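Local coordinates for monalysin (Pseudomonas entomophila, PDB 4MKO), which forms pores in host membranes as an aerolysin-like beta-barrel toxin, contributing to intestinal damage and lethality in Drosophila, at residues G2-D5 against Q6-T9; W201-V204 against Q205-L209; G216-G220 against H221-D225. One frame throughout, in Å; residues are numbered along the deposited sequence.

Contact 1 of 3, residues G2-D5 against Q6-T9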
# COMPACT_ATOMS: atom_id res chain seq x y z
N GLY A 2 3.21 -17.25 -3.93
CA GLY A 2 1.88 -16.67 -4.13
C GLY A 2 1.01 -16.93 -2.92
O GLY A 2 1.39 -16.57 -1.81
N ARG A 3 -0.12 -17.65 -3.12
CA ARG A 3 -1.02 -18.07 -2.05
C ARG A 3 -1.14 -17.01 -0.94
O ARG A 3 -0.67 -17.20 0.19
CB ARG A 3 -0.56 -19.43 -1.46
CG ARG A 3 -0.44 -20.58 -2.49
CD ARG A 3 -1.77 -21.17 -2.94
NE ARG A 3 -2.57 -21.67 -1.82
CZ ARG A 3 -2.43 -22.87 -1.26
NH1 ARG A 3 -1.50 -23.71 -1.70
NH2 ARG A 3 -3.20 -23.23 -0.25
N PHE A 4 -1.78 -15.88 -1.28
CA PHE A 4 -1.95 -14.77 -0.33
C PHE A 4 -2.90 -15.14 0.83
O PHE A 4 -2.96 -14.40 1.82
CB PHE A 4 -2.32 -13.47 -1.05
CG PHE A 4 -1.12 -12.66 -1.53
CD1 PHE A 4 -0.04 -13.28 -2.17
CD2 PHE A 4 -1.08 -11.29 -1.36
CE1 PHE A 4 1.04 -12.53 -2.65
CE2 PHE A 4 0.01 -10.54 -1.83
CZ PHE A 4 1.07 -11.16 -2.47
N ASP A 5 -3.55 -16.33 0.75
CA ASP A 5 -4.39 -16.84 1.83
C ASP A 5 -3.52 -17.15 3.07
O ASP A 5 -4.05 -17.24 4.18
CB ASP A 5 -5.24 -18.06 1.38
CG ASP A 5 -4.56 -19.18 0.60
OD1 ASP A 5 -3.44 -18.97 0.09
OD2 ASP A 5 -5.17 -20.26 0.45
N GLN A 6 -2.19 -17.26 2.90
CA GLN A 6 -1.27 -17.51 4.00
C GLN A 6 -1.12 -16.32 4.94
O GLN A 6 -0.69 -16.50 6.08
CB GLN A 6 0.14 -17.93 3.49
CG GLN A 6 1.01 -16.78 2.96
CD GLN A 6 2.26 -17.28 2.30
OE1 GLN A 6 3.25 -17.59 2.97
NE2 GLN A 6 2.26 -17.33 0.97
N TYR A 7 -1.40 -15.09 4.44
CA TYR A 7 -1.17 -13.90 5.24
C TYR A 7 -2.36 -13.60 6.16
O TYR A 7 -3.50 -13.80 5.73
CB TYR A 7 -0.85 -12.67 4.36
CG TYR A 7 0.31 -12.91 3.43
CD1 TYR A 7 1.60 -13.13 3.92
CD2 TYR A 7 0.13 -12.95 2.05
CE1 TYR A 7 2.67 -13.39 3.07
CE2 TYR A 7 1.20 -13.19 1.18
CZ TYR A 7 2.46 -13.41 1.70
OH TYR A 7 3.53 -13.64 0.87
N PRO A 8 -2.09 -13.15 7.40
CA PRO A 8 -3.20 -12.85 8.33
C PRO A 8 -3.83 -11.49 7.99
O PRO A 8 -3.31 -10.77 7.14
CB PRO A 8 -2.49 -12.77 9.69
CG PRO A 8 -1.12 -12.24 9.35
CD PRO A 8 -0.78 -12.88 8.03
N THR A 9 -4.92 -11.14 8.70
CA THR A 9 -5.62 -9.87 8.54
C THR A 9 -5.43 -9.04 9.81
O THR A 9 -5.60 -9.56 10.92
CB THR A 9 -7.11 -10.12 8.24
OG1 THR A 9 -7.22 -10.88 7.05
CG2 THR A 9 -7.91 -8.81 8.07
O HOH W 1 3.55 -15.10 -1.35
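Phe4 and Tyr7 meet as a T-shaped pair: the Tyr7 ring turns its CE2 edge onto one face of Phe4, the planes at 86° and the centroids 4.9 Å apart. CE2 of Tyr7 stands above the Phe4 ring but offset toward its rim, 3.6 Å from CD1 of Phe4, whose CG lies at the edge of Tyr7. Gly2 C sits in the plane at the edge of the Phe4 ring, and CG of Gln6 over the centre of one face of Tyr7. Two overlapping 3-10 turns bring the rings together, Gln6 N bonding to Arg3 O and Tyr7 N to Phe4 O, both at 3.1 Å. With its CG between the backbone N and the carbonyl carbon (chi1 77°) and the chain extended beyond, Gln6 folds back over the first turn. Its NE2 reaches Arg3 O at 3.0 Å, from the face of the carbonyl plane opposite to Gln6 N, makes a weaker, bent bond to Gly2 O, and bonds also with Ser1 OG. A water gives one hydrogen to Gly2 O and the other to Tyr7 OH, which also bonds to Gln28. The glutamine amide thus fastens the N-terminal residues to the turn, and the water ties the tyrosine hydroxyl to them.

Contact 2 of 3, residues W201-V204 against Q205-L209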
# COMPACT_ATOMS: atom_id res chain seq x y z
N TRP A 201 5.60 -4.96 -6.02
CA TRP A 201 4.35 -4.37 -6.48
C TRP A 201 3.59 -5.21 -7.51
O TRP A 201 2.38 -5.33 -7.42
CB TRP A 201 4.61 -2.95 -6.97
CG TRP A 201 3.39 -2.16 -7.33
CD1 TRP A 201 3.23 -1.39 -8.44
CD2 TRP A 201 2.18 -2.03 -6.57
NE1 TRP A 201 2.00 -0.78 -8.42
CE2 TRP A 201 1.35 -1.13 -7.26
CE3 TRP A 201 1.75 -2.54 -5.32
CZ2 TRP A 201 0.08 -0.78 -6.81
CZ3 TRP A 201 0.50 -2.17 -4.85
CH2 TRP A 201 -0.35 -1.34 -5.62
N ASP A 202 4.31 -5.79 -8.50
CA ASP A 202 3.72 -6.65 -9.53
C ASP A 202 3.02 -7.86 -8.89
O ASP A 202 1.85 -8.13 -9.18
CB ASP A 202 4.80 -7.10 -10.53
CG ASP A 202 4.24 -7.78 -11.76
OD1 ASP A 202 4.08 -9.03 -11.73
OD2 ASP A 202 3.95 -7.07 -12.75
N THR A 203 3.72 -8.55 -7.96
CA THR A 203 3.21 -9.72 -7.24
C THR A 203 1.98 -9.35 -6.40
O THR A 203 0.98 -10.07 -6.44
CB THR A 203 4.32 -10.37 -6.40
OG1 THR A 203 5.40 -10.72 -7.27
CG2 THR A 203 3.84 -11.62 -5.66
N VAL A 204 2.05 -8.25 -5.64
CA VAL A 204 0.94 -7.81 -4.79
C VAL A 204 -0.31 -7.52 -5.63
O VAL A 204 -1.38 -7.95 -5.24
CB VAL A 204 1.34 -6.64 -3.84
CG1 VAL A 204 0.13 -6.04 -3.12
CG2 VAL A 204 2.37 -7.12 -2.82
N GLN A 205 -0.18 -6.77 -6.74
CA GLN A 205 -1.35 -6.46 -7.58
C GLN A 205 -1.94 -7.71 -8.19
O GLN A 205 -3.16 -7.85 -8.16
CB GLN A 205 -1.00 -5.48 -8.70
CG GLN A 205 -0.69 -4.07 -8.21
CD GLN A 205 -0.16 -3.28 -9.37
OE1 GLN A 205 -0.90 -2.53 -10.02
NE2 GLN A 205 1.12 -3.46 -9.67
N ARG A 206 -1.08 -8.61 -8.73
CA ARG A 206 -1.56 -9.85 -9.34
C ARG A 206 -2.37 -10.67 -8.32
O ARG A 206 -3.50 -11.06 -8.61
CB ARG A 206 -0.38 -10.69 -9.90
CG ARG A 206 -0.80 -11.89 -10.76
CD ARG A 206 0.28 -12.97 -10.88
NE ARG A 206 1.62 -12.42 -11.09
CZ ARG A 206 2.63 -12.54 -10.23
NH1 ARG A 206 2.47 -13.23 -9.11
NH2 ARG A 206 3.80 -11.99 -10.50
N ASN A 207 -1.82 -10.87 -7.13
CA ASN A 207 -2.46 -11.68 -6.09
C ASN A 207 -3.66 -11.03 -5.43
O ASN A 207 -4.70 -11.68 -5.30
CB ASN A 207 -1.45 -12.11 -5.06
CG ASN A 207 -0.59 -13.26 -5.55
OD1 ASN A 207 -0.90 -14.43 -5.30
ND2 ASN A 207 0.51 -12.95 -6.20
N VAL A 208 -3.53 -9.78 -5.00
CA VAL A 208 -4.61 -9.09 -4.29
C VAL A 208 -5.79 -8.75 -5.22
O VAL A 208 -6.93 -9.07 -4.89
CB VAL A 208 -4.07 -7.85 -3.52
CG1 VAL A 208 -5.21 -6.95 -3.00
CG2 VAL A 208 -3.14 -8.26 -2.39
N LEU A 209 -5.54 -8.06 -6.32
CA LEU A 209 -6.63 -7.62 -7.20
C LEU A 209 -7.07 -8.65 -8.23
O LEU A 209 -8.27 -8.84 -8.45
CB LEU A 209 -6.22 -6.32 -7.91
CG LEU A 209 -7.25 -5.72 -8.90
CD1 LEU A 209 -8.53 -5.27 -8.18
CD2 LEU A 209 -6.64 -4.57 -9.70
O HOH W 2 5.38 -14.05 -7.88
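Gln205 lies back along its own helix against Trp201, one turn earlier. CB sits 3.6 Å from Trp201 O. CG, set anti to the carbonyl carbon (chi1 -69°), passes over the six-membered ring of the indole in a CH-pi contact, 3.6 Å from the ring centroid and almost on its normal. CD lies near the CE2-NE1 bond of the five-membered ring, 3.4 Å from each of these atoms, with the amide stacked on the indole at 12° between planes. OE1 lies beside Trp201 NE1 and CZ2, its nearest atoms across the contact. NE2, the other branch of the tip, lies over the five-membered part of the indole and bonds to Trp201 O at 3.2 Å. That oxygen also takes the helical N-H of Gln205, the two donors arriving from opposite faces of its plane. Trp201 NE1, close to NE2 but itself a donor, turns to Ser90 instead.

Thr203 O is held in the same double fashion: Asn207 N and Asn207 ND2 reach it from opposite faces, the side-chain bond being 2.9 Å long and nearly straight at 169°. On the outer side, in the conformer of Arg206 described, Asp202 OD1 forms a tentative salt bridge with Arg206 NH2 through a weak bond of 3.2 Å, the carboxylate and guanidinium planes turned well apart; the other carboxylate oxygen of Asp202 bonds to Tyr164. Val204 and Val208 run side by side and point the same way, toward strand 46-67.

Pairings of i with i+4 are characteristic of an alpha-helix; here helix 201-211 is amphipathic, setting Trp201, Val204 and Val208 against the strands of the aerolysin-like fold, with Asp202 and Arg206 on its outer side.

Contact 3 of 3, residues G216-G220 against H221-D225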
# COMPACT_ATOMS: atom_id res chain seq x y z
N GLY A 216 -17.32 -8.53 -9.54
CA GLY A 216 -18.62 -9.10 -9.88
C GLY A 216 -19.52 -9.35 -8.69
O GLY A 216 -20.71 -9.05 -8.75
N SER A 217 -18.97 -9.92 -7.63
CA SER A 217 -19.71 -10.23 -6.41
C SER A 217 -19.26 -9.31 -5.26
O SER A 217 -19.78 -9.44 -4.15
CB SER A 217 -19.46 -11.68 -6.02
OG SER A 217 -18.07 -11.96 -5.93
N ASN A 218 -18.30 -8.38 -5.52
CA ASN A 218 -17.70 -7.52 -4.47
C ASN A 218 -17.23 -8.44 -3.32
O ASN A 218 -17.59 -8.26 -2.15
CB ASN A 218 -18.67 -6.41 -3.98
CG ASN A 218 -18.04 -5.48 -2.95
OD1 ASN A 218 -16.82 -5.24 -2.94
ND2 ASN A 218 -18.87 -4.99 -2.01
N SER A 219 -16.48 -9.48 -3.69
CA SER A 219 -16.01 -10.43 -2.70
C SER A 219 -14.64 -10.97 -3.04
O SER A 219 -14.06 -10.61 -4.06
CB SER A 219 -17.02 -11.57 -2.53
OG SER A 219 -16.93 -12.48 -3.61
N GLY A 220 -14.18 -11.85 -2.17
CA GLY A 220 -12.88 -12.49 -2.20
C GLY A 220 -12.33 -12.30 -0.81
O GLY A 220 -13.05 -12.47 0.18
N HIS A 221 -11.10 -11.81 -0.74
CA HIS A 221 -10.45 -11.57 0.53
C HIS A 221 -10.84 -10.23 1.18
O HIS A 221 -10.50 -9.98 2.34
CB HIS A 221 -8.94 -11.71 0.38
CG HIS A 221 -8.30 -12.38 1.55
ND1 HIS A 221 -8.25 -11.77 2.78
CD2 HIS A 221 -7.72 -13.60 1.63
CE1 HIS A 221 -7.63 -12.63 3.58
NE2 HIS A 221 -7.29 -13.74 2.93
N PHE A 222 -11.55 -9.37 0.45
CA PHE A 222 -12.05 -8.09 0.96
C PHE A 222 -13.25 -7.68 0.13
O PHE A 222 -13.44 -8.15 -1.00
CB PHE A 222 -10.97 -6.97 0.90
CG PHE A 222 -10.55 -6.53 -0.49
CD1 PHE A 222 -11.22 -5.49 -1.14
CD2 PHE A 222 -9.47 -7.12 -1.13
CE1 PHE A 222 -10.82 -5.06 -2.40
CE2 PHE A 222 -9.06 -6.68 -2.40
CZ PHE A 222 -9.75 -5.66 -3.04
N SER A 223 -14.03 -6.74 0.69
CA SER A 223 -15.20 -6.16 0.04
C SER A 223 -15.20 -4.66 0.28
O SER A 223 -14.78 -4.21 1.36
CB SER A 223 -16.50 -6.74 0.61
OG SER A 223 -16.61 -8.14 0.39
N PHE A 224 -15.68 -3.90 -0.69
CA PHE A 224 -15.83 -2.46 -0.49
C PHE A 224 -17.12 -2.26 0.30
O PHE A 224 -18.10 -3.01 0.13
CB PHE A 224 -15.99 -1.73 -1.80
CG PHE A 224 -14.71 -1.53 -2.57
CD1 PHE A 224 -14.27 -2.49 -3.47
CD2 PHE A 224 -13.95 -0.38 -2.39
CE1 PHE A 224 -13.09 -2.29 -4.20
CE2 PHE A 224 -12.77 -0.18 -3.12
CZ PHE A 224 -12.35 -1.14 -4.02
N ASP A 225 -17.12 -1.23 1.15
CA ASP A 225 -18.31 -0.85 1.90
C ASP A 225 -18.97 0.36 1.19
O ASP A 225 -18.56 1.51 1.41
CB ASP A 225 -17.96 -0.56 3.36
CG ASP A 225 -19.11 0.03 4.17
OD1 ASP A 225 -20.30 -0.16 3.76
OD2 ASP A 225 -18.83 0.71 5.18
O HOH W 3 -15.14 -10.69 1.29
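The Asn218 side chain imitates a strand: its amide pairs with both the N-H and the C=O of Phe224. With CG anti to the backbone N (chi1 -177°), the amide extends to that backbone, where Phe224 N donates to OD1 at 2.9 Å, while ND2 donates to Phe224 O at 3.0 Å and 169°; both donors lie in the plane of the carbonyl they meet, on a lone pair. OD1 also lies at the edge of the Phe224 ring and takes a further bond from Tyr213 OH. The backbone of Asn218 is left-handed, and with Ser219 it forms a G1 beta bulge facing Asn214. In the conformer of Ser223 described, OG donates to Asn218 O at 2.7 Å, and a water bridges the same hydroxyl to Gly220 O, giving a hydrogen to each. After the short strand 219-220, which pairs with 213-214, the chain turns back at Gly220-His221, with a phi/psi combination at Gly220 that glycine accommodates. Phe222 O, buried by this contact, has no hydrogen-bonding partner in the model. Bonded at both ends of its amide, Asn218 is held flat and its flip state is fixed: oxygen faces an N-H and nitrogen a carbonyl, so reversing it would set like against like.

Overall arrangement
From the N terminus, contact 1 closes a tight turn just ahead of strand 9-10, which joins strand 29-43 in parallel. Nearly two hundred residues later, contact 2 winds within helix 201-211, and contact 3 folds the chain back beyond the short strand 219-220. The three follow in series, none nested in or crossing another, but they meet in space. Phe4 of contact 1 packs on Asn207 and Val208 of contact 2, and Val208 reaches Phe222 of contact 3. Thr9 touches His221, completing the circuit. The N-terminal turn, the helix and the C-terminal segment are thereby brought together beside the long strands, with strand 46-67 receiving side chains from all three.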